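Local coordinates for protein allantoin racemase (Pseudomonas fluorescens, PDB 5LG5) that racemizes allantoin, interconverting its two enantiomers, and belongs to a family whose relatives racemize 5-monosubstituted hydantoins, at residues G75-G83 against V120-K128. Sequence-based numbering, arbitrary orientation.
Sequences GYGEHGREG and VPLIEDRLK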
ATOM      1  N   GLY E  75     -12.638   4.872  24.290  1.00 16.73           N
ATOM      2  CA  GLY E  75     -13.672   4.611  23.311  1.00 16.65           C
ATOM      3  C   GLY E  75     -12.996   3.933  22.148  1.00 22.54           C
ATOM      4  O   GLY E  75     -11.836   4.231  21.840  1.00 21.00           O
ATOM      5  N   TYR E  76     -13.715   3.031  21.489  1.00 24.88           N
ATOM      6  CA  TYR E  76     -13.126   2.322  20.367  1.00 27.35           C
ATOM      7  C   TYR E  76     -13.487   2.891  19.000  1.00 23.43           C
ATOM      8  O   TYR E  76     -14.650   2.867  18.593  1.00 22.25           O
ATOM      9  CB  TYR E  76     -13.421   0.820  20.452  1.00 28.42           C
ATOM     10  CG  TYR E  76     -12.267   0.001  19.955  1.00 24.84           C
ATOM     11  CD1 TYR E  76     -11.332  -0.523  20.842  1.00 27.62           C
ATOM     12  CD2 TYR E  76     -12.061  -0.187  18.587  1.00 23.54           C
ATOM     13  CE1 TYR E  76     -10.247  -1.258  20.387  1.00 24.79           C
ATOM     14  CE2 TYR E  76     -10.988  -0.918  18.120  1.00 22.74           C
ATOM     15  CZ  TYR E  76     -10.079  -1.451  19.023  1.00 26.85           C
ATOM     16  OH  TYR E  76      -9.001  -2.176  18.546  1.00 30.18           O
ATOM     17  N   GLY E  77     -12.484   3.450  18.322  1.00 26.72           N
ATOM     18  CA  GLY E  77     -12.662   3.918  16.958  1.00 21.92           C
ATOM     19  C   GLY E  77     -13.208   5.331  16.854  1.00 25.19           C
ATOM     20  O   GLY E  77     -13.724   5.720  15.805  1.00 23.17           O
ATOM     21  N   GLU E  78     -13.142   6.086  17.948  1.00 22.48           N
ATOM     22  CA  GLU E  78     -13.553   7.495  17.922  1.00 25.29           C
ATOM     23  C   GLU E  78     -12.435   8.472  17.631  1.00 18.47           C
ATOM     24  O   GLU E  78     -11.257   8.180  17.810  1.00 19.35           O
ATOM     25  CB  GLU E  78     -14.270   7.923  19.210  1.00 24.91           C
ATOM     26  CG  GLU E  78     -15.652   7.367  19.344  1.00 26.80           C
ATOM     27  CD  GLU E  78     -15.664   5.893  19.648  1.00 34.08           C
ATOM     28  OE1 GLU E  78     -14.761   5.448  20.392  1.00 35.70           O
ATOM     29  OE2 GLU E  78     -16.568   5.183  19.135  1.00 36.88           O
ATOM     30  N   HIS E  79     -12.844   9.658  17.207  1.00 19.58           N
ATOM     31  CA  HIS E  79     -11.924  10.733  16.940  1.00 16.75           C
ATOM     32  C   HIS E  79     -11.529  11.401  18.240  1.00 17.72           C
ATOM     33  O   HIS E  79     -12.146  11.172  19.289  1.00 17.50           O
ATOM     34  CB  HIS E  79     -12.588  11.766  16.041  1.00 19.97           C
ATOM     35  CG  HIS E  79     -12.795  11.305  14.632  1.00 20.96           C
ATOM     36  ND1 HIS E  79     -11.758  11.076  13.767  1.00 22.48           N
ATOM     37  CD2 HIS E  79     -13.938  11.078  13.928  1.00 20.49           C
ATOM     38  CE1 HIS E  79     -12.238  10.705  12.586  1.00 24.94           C
ATOM     39  NE2 HIS E  79     -13.554  10.700  12.666  1.00 24.84           N
ATOM     40  N   GLY E  80     -10.492  12.233  18.160  1.00 16.10           N
ATOM     41  CA  GLY E  80     -10.169  13.158  19.224  1.00 16.12           C
ATOM     42  C   GLY E  80      -8.788  13.050  19.835  1.00 18.71           C
ATOM     43  O   GLY E  80      -8.269  14.045  20.343  1.00 18.33           O
ATOM     44  N   ARG E  81      -8.183  11.866  19.763  1.00 20.18           N
ATOM     45  CA  ARG E  81      -6.877  11.637  20.375  1.00 17.29           C
ATOM     46  C   ARG E  81      -5.858  12.717  20.002  1.00 14.49           C
ATOM     47  O   ARG E  81      -5.163  13.247  20.869  1.00 13.16           O
ATOM     48  CB  ARG E  81      -6.313  10.258  19.998  1.00 19.66           C
ATOM     49  CG  ARG E  81      -4.792  10.176  20.196  1.00 18.41           C
ATOM     50  CD  ARG E  81      -4.198   8.863  19.785  1.00 24.65           C
ATOM     51  NE  ARG E  81      -4.409   8.560  18.367  1.00 19.80           N
ATOM     52  CZ  ARG E  81      -3.757   9.120  17.351  1.00 24.33           C
ATOM     53  NH1 ARG E  81      -2.836  10.052  17.555  1.00 25.51           N
ATOM     54  NH2 ARG E  81      -4.026   8.737  16.112  1.00 26.89           N
ATOM     55  N   GLU E  82      -5.790  13.044  18.714  1.00 12.87           N
ATOM     56  CA  GLU E  82      -4.803  13.998  18.220  1.00 16.07           C
ATOM     57  C   GLU E  82      -4.989  15.371  18.845  1.00 14.82           C
ATOM     58  O   GLU E  82      -4.016  16.071  19.097  1.00 13.23           O
ATOM     59  CB  GLU E  82      -4.873  14.132  16.696  1.00 15.17           C
ATOM     60  CG  GLU E  82      -4.708  12.846  15.902  1.00 19.05           C
ATOM     61  CD  GLU E  82      -6.043  12.239  15.493  1.00 24.41           C
ATOM     62  OE1 GLU E  82      -7.034  12.365  16.253  1.00 23.04           O
ATOM     63  OE2 GLU E  82      -6.112  11.688  14.373  1.00 30.22           O
ATOM     64  N   GLY E  83      -6.242  15.735  19.103  1.00 13.75           N
ATOM     65  CA  GLY E  83      -6.557  17.001  19.750  1.00 16.30           C
ATOM     66  C   GLY E  83      -6.027  17.041  21.167  1.00 12.82           C
ATOM     67  O   GLY E  83      -5.402  18.025  21.584  1.00 13.01           O
ATOM     68  N   VAL E 120     -17.861  -0.144  12.122  1.00  9.75           N
ATOM     69  CA  VAL E 120     -16.733  -0.896  11.561  1.00 10.93           C
ATOM     70  C   VAL E 120     -15.811  -0.044  10.670  1.00 13.08           C
ATOM     71  O   VAL E 120     -14.585  -0.052  10.856  1.00 11.02           O
ATOM     72  CB  VAL E 120     -17.217  -2.164  10.809  1.00 11.93           C
ATOM     73  CG1 VAL E 120     -16.129  -2.698   9.861  1.00 11.56           C
ATOM     74  CG2 VAL E 120     -17.641  -3.227  11.806  1.00 13.27           C
ATOM     75  N   PRO E 121     -16.389   0.699   9.703  1.00 12.92           N
ATOM     76  CA  PRO E 121     -15.475   1.509   8.886  1.00 13.03           C
ATOM     77  C   PRO E 121     -14.772   2.615   9.682  1.00 12.93           C
ATOM     78  O   PRO E 121     -13.654   2.995   9.330  1.00 11.50           O
ATOM     79  CB  PRO E 121     -16.387   2.083   7.783  1.00 11.80           C
ATOM     80  CG  PRO E 121     -17.781   1.942   8.302  1.00 12.69           C
ATOM     81  CD  PRO E 121     -17.764   0.707   9.165  1.00 12.73           C
ATOM     82  N   LEU E 122     -15.400   3.100  10.746  1.00 11.91           N
ATOM     83  CA  LEU E 122     -14.778   4.101  11.606  1.00 12.10           C
ATOM     84  C   LEU E 122     -13.523   3.501  12.267  1.00 12.35           C
ATOM     85  O   LEU E 122     -12.462   4.131  12.329  1.00 11.76           O
ATOM     86  CB  LEU E 122     -15.759   4.578  12.685  1.00 13.93           C
ATOM     87  CG  LEU E 122     -17.034   5.386  12.352  1.00 13.96           C
ATOM     88  CD1 LEU E 122     -17.211   6.623  13.222  1.00 18.86           C
ATOM     89  CD2 LEU E 122     -17.181   5.703  10.885  1.00 12.37           C
ATOM     90  N   ILE E 123     -13.659   2.286  12.791  1.00 10.22           N
ATOM     91  CA  ILE E 123     -12.520   1.597  13.408  1.00 11.48           C
ATOM     92  C   ILE E 123     -11.434   1.287  12.383  1.00  7.86           C
ATOM     93  O   ILE E 123     -10.247   1.504  12.638  1.00 12.13           O
ATOM     94  CB  ILE E 123     -12.987   0.323  14.129  1.00 12.95           C
ATOM     95  CG1 ILE E 123     -13.941   0.727  15.259  1.00 12.62           C
ATOM     96  CG2 ILE E 123     -11.796  -0.501  14.652  1.00 11.65           C
ATOM     97  CD1 ILE E 123     -14.757  -0.421  15.818  1.00 13.62           C
ATOM     98  N   GLU E 124     -11.843   0.791  11.223  1.00  9.11           N
ATOM     99  CA  GLU E 124     -10.913   0.540  10.126  1.00 11.15           C
ATOM    100  C   GLU E 124     -10.128   1.819   9.804  1.00 11.99           C
ATOM    101  O   GLU E 124      -8.907   1.783   9.661  1.00 10.55           O
ATOM    102  CB  GLU E 124     -11.660   0.033   8.893  1.00 11.23           C
ATOM    103  CG  GLU E 124     -12.223  -1.380   9.043  1.00 10.77           C
ATOM    104  CD  GLU E 124     -13.137  -1.762   7.907  1.00 14.85           C
ATOM    105  OE1 GLU E 124     -13.591  -0.837   7.187  1.00 15.54           O
ATOM    106  OE2 GLU E 124     -13.414  -2.977   7.742  1.00 17.18           O
ATOM    107  N   ASP E 125     -10.825   2.948   9.711  1.00 13.00           N
ATOM    108  CA  ASP E 125     -10.150   4.208   9.401  1.00 17.02           C
ATOM    109  C   ASP E 125      -9.151   4.636  10.500  1.00 13.73           C
ATOM    110  O   ASP E 125      -8.025   5.033  10.197  1.00 12.38           O
ATOM    111  CB  ASP E 125     -11.166   5.326   9.108  1.00 15.45           C
ATOM    112  CG  ASP E 125     -11.827   5.203   7.727  1.00 19.39           C
ATOM    113  OD1 ASP E 125     -12.826   5.923   7.491  1.00 23.29           O
ATOM    114  OD2 ASP E 125     -11.381   4.393   6.884  1.00 20.18           O
ATOM    115  N   ARG E 126      -9.542   4.524  11.769  1.00 11.52           N
ATOM    116  CA  ARG E 126      -8.644   4.897  12.871  1.00 12.89           C
ATOM    117  C   ARG E 126      -7.378   4.020  12.947  1.00 12.58           C
ATOM    118  O   ARG E 126      -6.291   4.508  13.260  1.00 13.21           O
ATOM    119  CB  ARG E 126      -9.376   4.895  14.230  1.00 15.13           C
ATOM    120  CG  ARG E 126     -10.473   5.974  14.383  1.00 20.73           C
ATOM    121  CD  ARG E 126      -9.964   7.393  14.111  1.00 18.20           C
ATOM    122  NE  ARG E 126      -9.029   7.865  15.139  1.00 25.26           N
ATOM    123  CZ  ARG E 126      -8.415   9.050  15.110  1.00 27.49           C
ATOM    124  NH1 ARG E 126      -8.620   9.876  14.096  1.00 26.04           N
ATOM    125  NH2 ARG E 126      -7.590   9.409  16.088  1.00 27.56           N
ATOM    126  N   LEU E 127      -7.542   2.723  12.707  1.00 10.66           N
ATOM    127  CA  LEU E 127      -6.425   1.774  12.733  1.00 10.19           C
ATOM    128  C   LEU E 127      -5.456   2.030  11.577  1.00 13.49           C
ATOM    129  O   LEU E 127      -4.232   1.906  11.732  1.00 11.21           O
ATOM    130  CB  LEU E 127      -6.946   0.327  12.716  1.00 10.36           C
ATOM    131  CG  LEU E 127      -7.655  -0.149  13.994  1.00 12.42           C
ATOM    132  CD1 LEU E 127      -8.275  -1.541  13.830  1.00 11.51           C
ATOM    133  CD2 LEU E 127      -6.670  -0.154  15.156  1.00  8.93           C
ATOM    134  N   LYS E 128      -6.010   2.375  10.414  1.00 12.79           N
ATOM    135  CA  LYS E 128      -5.196   2.733   9.252  1.00 13.69           C
ATOM    136  C   LYS E 128      -4.380   3.985   9.506  1.00 13.34           C
ATOM    137  O   LYS E 128      -3.172   4.016   9.251  1.00 12.79           O
ATOM    138  CB  LYS E 128      -6.079   2.910   8.013  1.00 11.56           C
ATOM    139  CG  LYS E 128      -6.558   1.587   7.434  1.00 15.44           C
ATOM    140  CD  LYS E 128      -7.547   1.803   6.294  1.00 21.94           C
ATOM    141  CE  LYS E 128      -8.059   0.470   5.771  1.00 17.43           C
ATOM    142  NZ  LYS E 128      -9.083   0.671   4.699  1.00 22.40           N
TER
HETATM  143  O   HOH W   1      -5.843   6.753  14.682  1.00 22.80           O
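The guanidinium of Arg-126 has the CA of His-79 over one face, a water near the rim of the opposite face, and Glu-82 at its edge; its NH1 lies at the His-79 ring edge. The Arg-81 guanidinium has Glu-82 CD over one face and, at its edge, the same water, which bridges Arg-81 NH2 to Arg-126 O. Arg-126 grips the carboxylate end-on, NH2 reaching Glu-82 OE1 at 3.0 Å and NH1 reaching Glu-82 OE2 at 3.1 Å. The planes stand 71° apart; NH2 comes to OE1 from above the carboxylate plane, NH1 meets OE2 on its syn side. Arg-81 NH2 and Arg-126 NH2 are 3.6 Å apart, and Glu-82 probably offsets both charges. Arg-126 CG, beside the backbone N (chi1 -66°), packs 3.6 Å from Gly-77 O; turns about CB-CG and CG-CD carry the guanidinium to Glu-82. Glu-82 OE1 also hydrogen-bonds Tyr-51 OH of the second subunit, while Arg-81 NE salt-bridges Glu-97 and NH1 hydrogen-bonds Gln-85.

The loop leaves strand 70-74 of one parallel sheet and helix 120-129 follows strand 110-114 of the other, so the contact joins the two alpha/beta halves of this Asp/Glu/hydantoin racemase fold. Ile-123 CG2 touches the Tyr-76 ring edge at CE2, 3.6 Å away. Gly-77 CA lies 3.8 Å from Ile-123 CG1, where a CB would clash. Replacing Arg-126 with a leucine would probably leave Glu-82 without its charged mate across the contact.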